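PDB 6QPS: polysaccharide Lyase Family 6 from Bacteroides cellulosilyticus, which cleaves alginate as a mannuronic acid-specific lyase, probably by the calcium-assisted beta-elimination used in polysaccharide lyase family 6. Local coordinates for residues Gly272-Ile277 and Tyr322-Ala327. Sequence-based numbering, arbitrary orientation.
Sequences GHYNVI and YERPTA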
ATOM      1  N   GLY A 272      -7.695   2.222 -12.710  1.00  7.80           N
ATOM      2  CA  GLY A 272      -8.075   0.821 -12.777  1.00  7.91           C
ATOM      3  C   GLY A 272      -9.342   0.461 -12.006  1.00  7.47           C
ATOM      4  O   GLY A 272      -9.889   1.237 -11.212  1.00  7.45           O
ATOM      5  N   HIS A 273      -9.821  -0.761 -12.259  1.00  8.73           N
ATOM      6  CA  HIS A 273     -11.198  -1.172 -11.975  1.00  8.04           C
ATOM      7  C   HIS A 273     -11.231  -2.472 -11.180  1.00  7.15           C
ATOM      8  O   HIS A 273     -10.274  -3.260 -11.168  1.00  7.92           O
ATOM      9  CB  HIS A 273     -12.006  -1.330 -13.291  1.00  8.20           C
ATOM     10  CG  HIS A 273     -11.728  -0.229 -14.264  1.00  7.96           C
ATOM     11  ND1 HIS A 273     -12.140   1.076 -14.060  1.00  8.10           N
ATOM     12  CD2 HIS A 273     -10.994  -0.229 -15.401  1.00  8.52           C
ATOM     13  CE1 HIS A 273     -11.706   1.818 -15.070  1.00  9.50           C
ATOM     14  NE2 HIS A 273     -10.972   1.057 -15.868  1.00  8.94           N
ATOM     15  N   TYR A 274     -12.365  -2.688 -10.517  1.00  7.93           N
ATOM     16  CA  TYR A 274     -12.699  -3.968  -9.889  1.00  7.41           C
ATOM     17  C   TYR A 274     -11.783  -4.340  -8.725  1.00  8.10           C
ATOM     18  O   TYR A 274     -11.479  -5.519  -8.492  1.00  8.29           O
ATOM     19  CB  TYR A 274     -12.735  -5.096 -10.922  1.00  7.22           C
ATOM     20  CG  TYR A 274     -13.574  -4.868 -12.158  1.00  7.41           C
ATOM     21  CD1 TYR A 274     -14.959  -4.786 -12.075  1.00  8.80           C
ATOM     22  CD2 TYR A 274     -12.994  -4.762 -13.412  1.00  7.55           C
ATOM     23  CE1 TYR A 274     -15.736  -4.626 -13.202  1.00  8.61           C
ATOM     24  CE2 TYR A 274     -13.769  -4.612 -14.542  1.00  8.42           C
ATOM     25  CZ  TYR A 274     -15.139  -4.490 -14.435  1.00  9.27           C
ATOM     26  OH  TYR A 274     -15.902  -4.335 -15.574  1.00 10.93           O
ATOM     27  N   ASN A 275     -11.345  -3.347  -7.957  1.00  7.14           N
ATOM     28  CA  ASN A 275     -10.542  -3.586  -6.768  1.00  7.93           C
ATOM     29  C   ASN A 275     -11.431  -3.952  -5.592  1.00  6.63           C
ATOM     30  O   ASN A 275     -12.549  -3.451  -5.463  1.00  8.31           O
ATOM     31  CB  ASN A 275      -9.666  -2.367  -6.506  1.00  7.73           C
ATOM     32  CG  ASN A 275      -8.616  -2.202  -7.610  1.00  6.75           C
ATOM     33  OD1 ASN A 275      -7.786  -3.104  -7.834  1.00  7.56           O
ATOM     34  ND2 ASN A 275      -8.678  -1.108  -8.361  1.00  8.46           N
ATOM     35  N   VAL A 276     -10.960  -4.893  -4.775  1.00  7.40           N
ATOM     36  CA  VAL A 276     -11.712  -5.463  -3.664  1.00  8.16           C
ATOM     37  C   VAL A 276     -11.055  -4.994  -2.367  1.00  7.14           C
ATOM     38  O   VAL A 276      -9.877  -5.288  -2.124  1.00  8.13           O
ATOM     39  CB  VAL A 276     -11.789  -6.994  -3.787  1.00  8.33           C
ATOM     40  CG1 VAL A 276     -12.500  -7.598  -2.578  1.00  9.51           C
ATOM     41  CG2 VAL A 276     -12.493  -7.423  -5.102  1.00  9.77           C
ATOM     42  N   ILE A 277     -11.817  -4.260  -1.551  0.64  7.43           N
ATOM     43  CA  ILE A 277     -11.314  -3.535  -0.380  0.64  7.93           C
ATOM     44  C   ILE A 277     -12.090  -4.061   0.824  0.64  8.73           C
ATOM     45  O   ILE A 277     -13.233  -3.645   1.057  0.64  8.44           O
ATOM     46  CB  ILE A 277     -11.515  -2.022  -0.549  0.64  8.25           C
ATOM     47  CG1 ILE A 277     -11.070  -1.516  -1.940  0.64  9.97           C
ATOM     48  CG2 ILE A 277     -10.793  -1.277   0.530  0.64  7.56           C
ATOM     49  CD1 ILE A 277      -9.613  -1.699  -2.257  0.64 10.03           C
ATOM     50  N   TYR A 322     -13.602  11.423 -17.912  1.00 12.04           N
ATOM     51  CA  TYR A 322     -13.814  10.565 -19.071  1.00 13.19           C
ATOM     52  C   TYR A 322     -14.507   9.277 -18.658  1.00 11.55           C
ATOM     53  O   TYR A 322     -14.513   8.886 -17.492  1.00 11.07           O
ATOM     54  CB  TYR A 322     -12.486  10.202 -19.777  1.00 15.25           C
ATOM     55  CG  TYR A 322     -11.725  11.408 -20.242  1.00 15.14           C
ATOM     56  CD1 TYR A 322     -12.172  12.147 -21.318  1.00 15.18           C
ATOM     57  CD2 TYR A 322     -10.565  11.828 -19.591  1.00 16.25           C
ATOM     58  CE1 TYR A 322     -11.497  13.265 -21.739  1.00 15.99           C
ATOM     59  CE2 TYR A 322      -9.878  12.947 -20.010  1.00 18.31           C
ATOM     60  CZ  TYR A 322     -10.353  13.662 -21.077  1.00 17.26           C
ATOM     61  OH  TYR A 322      -9.679  14.787 -21.513  1.00 20.63           O
ATOM     62  N   GLU A 323     -15.096   8.614 -19.655  1.00 13.16           N
ATOM     63  CA  GLU A 323     -15.551   7.252 -19.444  1.00 11.40           C
ATOM     64  C   GLU A 323     -14.351   6.303 -19.424  1.00 11.86           C
ATOM     65  O   GLU A 323     -13.270   6.628 -19.905  1.00 12.68           O
ATOM     66  CB  GLU A 323     -16.493   6.814 -20.571  1.00 13.74           C
ATOM     67  CG  GLU A 323     -17.627   7.783 -20.914  1.00 16.45           C
ATOM     68  CD  GLU A 323     -18.741   7.808 -19.871  1.00 16.41           C
ATOM     69  OE1 GLU A 323     -18.675   7.088 -18.856  1.00 16.46           O
ATOM     70  OE2 GLU A 323     -19.701   8.572 -20.088  1.00 19.95           O
ATOM     71  N   ARG A 324     -14.562   5.105 -18.893  1.00 12.77           N
ATOM     72  CA  ARG A 324     -13.561   4.056 -19.037  1.00 10.10           C
ATOM     73  C   ARG A 324     -13.245   3.861 -20.519  1.00 13.88           C
ATOM     74  O   ARG A 324     -14.171   3.727 -21.330  1.00 14.05           O
ATOM     75  CB  ARG A 324     -14.108   2.759 -18.460  1.00 11.74           C
ATOM     76  CG  ARG A 324     -13.328   1.522 -18.802  1.00 11.28           C
ATOM     77  CD  ARG A 324     -13.845   0.316 -17.985  1.00 11.82           C
ATOM     78  NE  ARG A 324     -13.248  -0.927 -18.432  1.00 13.80           N
ATOM     79  CZ  ARG A 324     -13.672  -2.132 -18.071  1.00 15.05           C
ATOM     80  NH1 ARG A 324     -14.714  -2.232 -17.259  1.00 13.77           N
ATOM     81  NH2 ARG A 324     -13.054  -3.212 -18.539  1.00 16.02           N
ATOM     82  N   PRO A 325     -11.971   3.811 -20.911  1.00 12.79           N
ATOM     83  CA  PRO A 325     -11.638   3.694 -22.336  1.00 14.83           C
ATOM     84  C   PRO A 325     -11.978   2.324 -22.892  1.00 15.66           C
ATOM     85  O   PRO A 325     -12.036   1.324 -22.166  1.00 14.83           O
ATOM     86  CB  PRO A 325     -10.121   3.929 -22.371  1.00 16.26           C
ATOM     87  CG  PRO A 325      -9.654   3.477 -20.980  1.00 13.76           C
ATOM     88  CD  PRO A 325     -10.777   3.933 -20.053  1.00 12.96           C
ATOM     89  N   THR A 326     -12.231   2.306 -24.196  1.00 18.97           N
ATOM     90  CA  THR A 326     -12.347   1.086 -24.979  1.00 23.42           C
ATOM     91  C   THR A 326     -11.132   0.979 -25.896  1.00 27.63           C
ATOM     92  O   THR A 326     -10.242   1.840 -25.897  1.00 24.20           O
ATOM     93  CB  THR A 326     -13.640   1.086 -25.796  1.00 32.69           C
ATOM     94  OG1 THR A 326     -13.577   2.126 -26.779  1.00 33.51           O
ATOM     95  CG2 THR A 326     -14.847   1.292 -24.893  1.00 35.10           C
ATOM     96  N   ALA A 327     -11.103  -0.090 -26.699  1.00 31.07           N
ATOM     97  CA  ALA A 327     -10.008  -0.261 -27.649  1.00 32.80           C
ATOM     98  C   ALA A 327      -9.988   0.862 -28.674  1.00 33.09           C
ATOM     99  O   ALA A 327      -8.927   1.190 -29.218  1.00 38.16           O
ATOM    100  CB  ALA A 327     -10.124  -1.620 -28.344  1.00 34.70           C
TER
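Arg-324 NH1 is gripped by two acceptors, the hydroxyl of Tyr-274 across the contact and OE1 of Gln-298. The bond from Arg-324 NH1 to Tyr-274 OH is 2.9 Å long and moderately bent, with an N-H...O angle of 150°. The hydroxyl oxygen lies at the edge of the guanidinium, close to its plane. The tyrosine ring stands nearly upright to that plane, at 82°. Besides meeting the hydroxyl, Arg-324 NH1 comes within 3.6 Å of Tyr-274 CZ. Arg-324 reaches this point as an extended chain, with CG anti to the backbone N.

The fold is the right-handed parallel beta-helix of this lyase family. His-273 and Tyr-274 lie in the short turn between strands 266-271 and 276-283. Arg-324 comes from the long loop between strands 313-318 and 345-353, which folds back over that turn.

On the way to the tyrosine the arginine passes over one face of His-273. Arg-324 CD sits 3.9 Å from the centroid of the His-273 ring, displaced toward the rim, and makes a CH-pi contact. Its closest ring atom is NE2, with Arg-324 CD to His-273 NE2 at 3.6 Å. Arg-324 CG also approaches His-273 NE2, and Arg-324 NE lies 3.8 Å from His-273 CD2. The imidazole and guanidinium planes are only 22° apart. His-273 NE2 is hydrogen-bonded to Gln-224 OE1, which helps fix the imidazole beneath the arginine chain. The ring of Tyr-274 meets that of His-252 with the planes nearly parallel.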